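Local atomic coordinates of arginase (Thermus thermophilus, PDB entry 2EF5), a protein that probably catalyses the manganese-dependent hydrolysis of L-arginine to L-ornithine and urea. Residues G93-L98 with L260-P265; D118-F123 with D217-D222. All coordinates share one frame; numbering follows the deposited sequence.

Overall arrangement
Interactions 1 and 2 are both buried, their centres about 11 Å apart, and together they give a worked example of how a parallel sheet can assemble a metal site from the loops that follow its strands. Interaction 1 joins the ends of the neighbouring strands 87-93 and 255-261; interaction 2 joins those of 113-117 and 212-217, and is nested along the chain within the loop that interaction 1 closes. The first rests largely on backbone hydrogen bonds and apolar packing, and sends one histidine to a manganese ion. The second is mostly carboxylate chemistry around both ions. They share the chain H ion, and a probable hydrogen bond between Val261 O and Ala218 N couples them.

Interaction 1 of 2, residues G93-L98 with L260-P265; sequences GGDHSL and LVEVNP. With MN (manganese (II) ion), chain H.
Gly93 continues the strand pairing, its N donating to Leu260 O at 2.9 Å, while its own O is buried without a partner. Gly94 O receives the N-H of Glu262 at 3.0 Å, and there segment 260-265 turns out of its strand, Glu262 having a positive phi of 63°. Asp95 OD1 lies 4.4 Å from Glu262 OE2, a like-charge approach probably eased by N-H donors, Leu12 N for Asp95 OD2 and His96 N for OE2. The glutamate chain folds back at chi2 (-75°), and OE2 accepts His96 N at 2.9 Å through its anti lone pair, a bent bond. In the arginase fold, loops at the C-terminal ends of parallel strands carry the binuclear manganese site, and His96 ND1 binds the chain H ion at 2.2 Å. With CG swung anti to the backbone N (chi1 -151°), the ring lies under Val261 CG2, a CH-pi contact 3.5 Å from the ring centroid. NE2 is hydrogen-bonded to Ser215 OG, and Trp116 stacks with the ring. Without the carboxylate, as with an alanine at Glu262, His96 N would probably lack this acceptor and the metal-binding loop be less firmly placed. Leu98 CD2 meets Val261 CG1 at 3.9 Å.

Interaction 2 of 2, residues D118-F123 with D217-D222; sequences DAHADF and DADVLD. With MN (manganese (II) ion), chain G; MN (manganese (II) ion), chain H.
Ala119 and Val220 bring the two backbones closest, 4.4 Å from CA to CA, where the loop after strand 113-117 passes the short 3-10 turn 218-220. Ala119 N donates to Asp219 OD1 at 3.0 Å, a nearly straight bond (164°) that reaches the oxygen from above the carboxylate plane. Each segment also opens with an Asx turn: Asp118 OD1 accepts His120 N, and Asp217 OD1 accepts Asp219 N, which helps fix the rotation of both carboxylates. The turns set these groups for the binuclear manganese cluster characteristic of arginases. Asp118 spans the ions, OD1 on the chain G manganese (2.2 Å) and OD2 on the chain H manganese (2.1 Å). Asp217 instead bridges with a single atom, OD2, at 2.5 Å from either ion; its carboxylate plane is turned 61° from that of Asp118. Asp219 CG sits between the backbone N and the carbonyl carbon (chi1 74°), which lets OD2 bind the chain G ion while OD1 takes Ala119 N. Asp122 OD2, held also by Trp116 NE1, joins His96 on the other ion. His120 turns its ring edge to the chain G ion, which lies near the ring plane, a long 2.8 Å from ND1; its neighbouring ligand Asp219 OD2 is 2.9 Å from ND1.

Interaction 1 of 2, residues G93-L98 with L260-P265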
loop_
_atom_site.group_PDB
_atom_site.type_symbol
_atom_site.label_atom_id
_atom_site.label_comp_id
_atom_site.label_asym_id
_atom_site.label_seq_id
_atom_site.Cartn_x
_atom_site.Cartn_y
_atom_site.Cartn_z
ATOM N N GLY A 93 -38.544 -4.501 19.641
ATOM C CA GLY A 93 -37.885 -4.058 20.835
ATOM C C GLY A 93 -37.665 -2.608 21.114
ATOM O O GLY A 93 -38.097 -1.698 20.399
ATOM N N GLY A 94 -37.012 -2.449 22.254
ATOM C CA GLY A 94 -36.581 -1.178 22.739
ATOM C C GLY A 94 -35.110 -1.470 22.531
ATOM O O GLY A 94 -34.691 -1.665 21.386
ATOM N N ASP A 95 -34.352 -1.573 23.620
ATOM C CA ASP A 95 -32.918 -1.837 23.561
ATOM C C ASP A 95 -32.521 -3.037 22.726
ATOM O O ASP A 95 -33.173 -4.078 22.769
ATOM C CB ASP A 95 -32.346 -2.072 24.965
ATOM C CG ASP A 95 -32.588 -0.917 25.901
ATOM O OD1 ASP A 95 -32.500 0.241 25.445
ATOM O OD2 ASP A 95 -32.847 -1.172 27.097
ATOM N N HIS A 96 -31.413 -2.900 22.008
ATOM C CA HIS A 96 -30.897 -3.992 21.195
ATOM C C HIS A 96 -30.398 -5.115 22.109
ATOM O O HIS A 96 -30.097 -6.215 21.649
ATOM C CB HIS A 96 -29.751 -3.499 20.313
ATOM C CG HIS A 96 -29.631 -4.262 19.027
ATOM N ND1 HIS A 96 -28.985 -3.741 17.920
ATOM C CD2 HIS A 96 -30.123 -5.456 18.660
ATOM C CE1 HIS A 96 -29.104 -4.597 16.922
ATOM N NE2 HIS A 96 -29.785 -5.645 17.333
ATOM N N SER A 97 -30.306 -4.822 23.403
ATOM C CA SER A 97 -29.865 -5.802 24.395
ATOM C C SER A 97 -30.743 -7.043 24.331
ATOM O O SER A 97 -30.288 -8.141 24.626
ATOM C CB SER A 97 -29.951 -5.217 25.807
ATOM O OG SER A 97 -29.101 -4.096 25.963
ATOM N N LEU A 98 -32.005 -6.861 23.948
ATOM C CA LEU A 98 -32.948 -7.974 23.853
ATOM C C LEU A 98 -32.459 -9.074 22.919
ATOM O O LEU A 98 -32.874 -10.229 23.041
ATOM C CB LEU A 98 -34.320 -7.471 23.384
ATOM C CG LEU A 98 -34.429 -6.932 21.953
ATOM C CD1 LEU A 98 -34.499 -8.077 20.949
ATOM C CD2 LEU A 98 -35.687 -6.083 21.842
ATOM N N LEU A 260 -36.641 -6.323 15.340
ATOM C CA LEU A 260 -36.893 -4.968 14.845
ATOM C C LEU A 260 -36.684 -4.145 16.109
ATOM O O LEU A 260 -37.571 -4.059 16.952
ATOM C CB LEU A 260 -38.330 -4.824 14.343
ATOM C CG LEU A 260 -38.717 -5.667 13.127
ATOM C CD1 LEU A 260 -40.188 -5.422 12.802
ATOM C CD2 LEU A 260 -37.842 -5.295 11.931
ATOM N N VAL A 261 -35.503 -3.552 16.245
ATOM C CA VAL A 261 -35.170 -2.824 17.461
ATOM C C VAL A 261 -34.830 -1.344 17.350
ATOM O O VAL A 261 -34.697 -0.792 16.264
ATOM C CB VAL A 261 -33.965 -3.499 18.168
ATOM C CG1 VAL A 261 -34.259 -4.980 18.431
ATOM C CG2 VAL A 261 -32.719 -3.368 17.290
ATOM N N GLU A 262 -34.687 -0.734 18.524
ATOM C CA GLU A 262 -34.306 0.663 18.695
ATOM C C GLU A 262 -35.243 1.742 18.138
ATOM O O GLU A 262 -34.831 2.885 17.941
ATOM C CB GLU A 262 -32.886 0.858 18.155
ATOM C CG GLU A 262 -31.807 0.061 18.914
ATOM C CD GLU A 262 -31.456 0.667 20.273
ATOM O OE1 GLU A 262 -31.362 1.906 20.364
ATOM O OE2 GLU A 262 -31.256 -0.090 21.248
ATOM N N VAL A 263 -36.497 1.393 17.886
ATOM C CA VAL A 263 -37.455 2.384 17.409
ATOM C C VAL A 263 -37.826 3.259 18.620
ATOM O O VAL A 263 -38.242 2.744 19.661
ATOM C CB VAL A 263 -38.733 1.708 16.845
ATOM C CG1 VAL A 263 -39.760 2.762 16.464
ATOM C CG2 VAL A 263 -38.375 0.860 15.632
ATOM N N ASN A 264 -37.669 4.573 18.485
ATOM C CA ASN A 264 -37.972 5.497 19.579
ATOM C C ASN A 264 -38.982 6.535 19.100
ATOM O O ASN A 264 -38.613 7.566 18.544
ATOM C CB ASN A 264 -36.693 6.200 20.045
ATOM C CG ASN A 264 -36.878 6.943 21.360
ATOM O OD1 ASN A 264 -37.983 7.354 21.700
ATOM N ND2 ASN A 264 -35.787 7.128 22.099
ATOM N N PRO A 265 -40.279 6.272 19.315
ATOM C CA PRO A 265 -41.321 7.208 18.884
ATOM C C PRO A 265 -41.218 8.623 19.447
ATOM O O PRO A 265 -41.701 9.570 18.833
ATOM C CB PRO A 265 -42.620 6.491 19.276
ATOM C CG PRO A 265 -42.217 5.622 20.413
ATOM C CD PRO A 265 -40.867 5.099 19.988
HETATM MN MN MN H . -27.732 -1.929 17.871
#

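Interaction 2 of 2, residues D118-F123 with D217-D222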
loop_
_atom_site.group_PDB
_atom_site.type_symbol
_atom_site.label_atom_id
_atom_site.label_comp_id
_atom_site.label_asym_id
_atom_site.label_seq_id
_atom_site.Cartn_x
_atom_site.Cartn_y
_atom_site.Cartn_z
ATOM N N ASP A 118 -26.940 -2.650 11.440
ATOM C CA ASP A 118 -26.880 -1.619 12.453
ATOM C C ASP A 118 -25.841 -0.561 12.110
ATOM O O ASP A 118 -24.868 -0.845 11.411
ATOM C CB ASP A 118 -26.434 -2.335 13.719
ATOM C CG ASP A 118 -26.810 -1.626 14.974
ATOM O OD1 ASP A 118 -26.587 -0.402 15.090
ATOM O OD2 ASP A 118 -27.315 -2.345 15.860
ATOM N N ALA A 119 -26.028 0.652 12.628
ATOM C CA ALA A 119 -25.056 1.718 12.399
ATOM C C ALA A 119 -23.897 1.459 13.364
ATOM O O ALA A 119 -22.797 1.991 13.186
ATOM C CB ALA A 119 -25.670 3.077 12.684
ATOM N N HIS A 120 -24.155 0.643 14.388
ATOM C CA HIS A 120 -23.130 0.296 15.372
ATOM C C HIS A 120 -22.875 -1.205 15.354
ATOM O O HIS A 120 -23.662 -1.962 14.793
ATOM C CB HIS A 120 -23.567 0.723 16.775
ATOM C CG HIS A 120 -23.968 2.159 16.867
ATOM N ND1 HIS A 120 -25.258 2.590 16.646
ATOM C CD2 HIS A 120 -23.235 3.276 17.104
ATOM C CE1 HIS A 120 -25.307 3.909 16.738
ATOM N NE2 HIS A 120 -24.089 4.347 17.016
ATOM N N ALA A 121 -21.779 -1.627 15.978
ATOM C CA ALA A 121 -21.409 -3.038 16.021
ATOM C C ALA A 121 -21.881 -3.743 17.287
ATOM O O ALA A 121 -21.955 -4.971 17.317
ATOM C CB ALA A 121 -19.901 -3.179 15.888
ATOM N N ASP A 122 -22.201 -2.969 18.320
ATOM C CA ASP A 122 -22.653 -3.525 19.596
ATOM C C ASP A 122 -21.727 -4.660 20.015
ATOM O O ASP A 122 -22.181 -5.688 20.527
ATOM C CB ASP A 122 -24.082 -4.066 19.482
ATOM C CG ASP A 122 -25.091 -2.985 19.149
ATOM O OD1 ASP A 122 -24.968 -1.867 19.689
ATOM O OD2 ASP A 122 -26.014 -3.262 18.360
ATOM N N PHE A 123 -20.430 -4.460 19.798
ATOM C CA PHE A 123 -19.433 -5.468 20.114
ATOM C C PHE A 123 -18.523 -5.080 21.286
ATOM O O PHE A 123 -17.370 -5.518 21.357
ATOM C CB PHE A 123 -18.584 -5.747 18.876
ATOM C CG PHE A 123 -18.168 -7.187 18.735
ATOM C CD1 PHE A 123 -19.086 -8.153 18.352
ATOM C CD2 PHE A 123 -16.858 -7.572 18.986
ATOM C CE1 PHE A 123 -18.706 -9.488 18.217
ATOM C CE2 PHE A 123 -16.463 -8.897 18.859
ATOM C CZ PHE A 123 -17.387 -9.862 18.473
ATOM N N ASP A 217 -31.524 -2.927 13.414
ATOM C CA ASP A 217 -31.543 -1.755 14.274
ATOM C C ASP A 217 -31.982 -0.603 13.376
ATOM O O ASP A 217 -31.384 -0.368 12.328
ATOM C CB ASP A 217 -30.144 -1.467 14.827
ATOM C CG ASP A 217 -30.149 -0.366 15.864
ATOM O OD1 ASP A 217 -30.804 0.668 15.629
ATOM O OD2 ASP A 217 -29.495 -0.523 16.915
ATOM N N ALA A 218 -33.030 0.103 13.785
ATOM C CA ALA A 218 -33.562 1.209 13.000
ATOM C C ALA A 218 -32.516 2.253 12.650
ATOM O O ALA A 218 -32.627 2.913 11.616
ATOM C CB ALA A 218 -34.720 1.877 13.753
ATOM N N ASP A 219 -31.502 2.409 13.495
ATOM C CA ASP A 219 -30.495 3.421 13.231
ATOM C C ASP A 219 -29.566 3.144 12.060
ATOM O O ASP A 219 -28.712 3.962 11.765
ATOM C CB ASP A 219 -29.668 3.721 14.488
ATOM C CG ASP A 219 -28.686 2.619 14.837
ATOM O OD1 ASP A 219 -28.459 1.696 14.032
ATOM O OD2 ASP A 219 -28.119 2.692 15.941
ATOM N N VAL A 220 -29.723 2.004 11.389
ATOM C CA VAL A 220 -28.866 1.708 10.242
ATOM C C VAL A 220 -29.314 2.593 9.079
ATOM O O VAL A 220 -28.534 2.916 8.189
ATOM C CB VAL A 220 -28.960 0.219 9.817
ATOM C CG1 VAL A 220 -30.302 -0.062 9.161
ATOM C CG2 VAL A 220 -27.820 -0.120 8.876
ATOM N N LEU A 221 -30.582 2.982 9.108
ATOM C CA LEU A 221 -31.157 3.827 8.072
ATOM C C LEU A 221 -30.663 5.242 8.282
ATOM O O LEU A 221 -30.396 5.646 9.407
ATOM C CB LEU A 221 -32.682 3.817 8.162
ATOM C CG LEU A 221 -33.363 2.470 7.946
ATOM C CD1 LEU A 221 -34.823 2.573 8.338
ATOM C CD2 LEU A 221 -33.212 2.047 6.489
ATOM N N ASP A 222 -30.546 6.003 7.207
ATOM C CA ASP A 222 -30.084 7.370 7.355
ATOM C C ASP A 222 -31.052 8.088 8.297
ATOM O O ASP A 222 -32.259 7.842 8.256
ATOM C CB ASP A 222 -30.053 8.084 5.999
ATOM C CG ASP A 222 -29.294 9.379 6.061
ATOM O OD1 ASP A 222 -28.043 9.331 6.104
ATOM O OD2 ASP A 222 -29.940 10.450 6.097
HETATM MN MN MN G . -27.380 0.786 16.790
HETATM MN MN MN H . -27.732 -1.929 17.871
#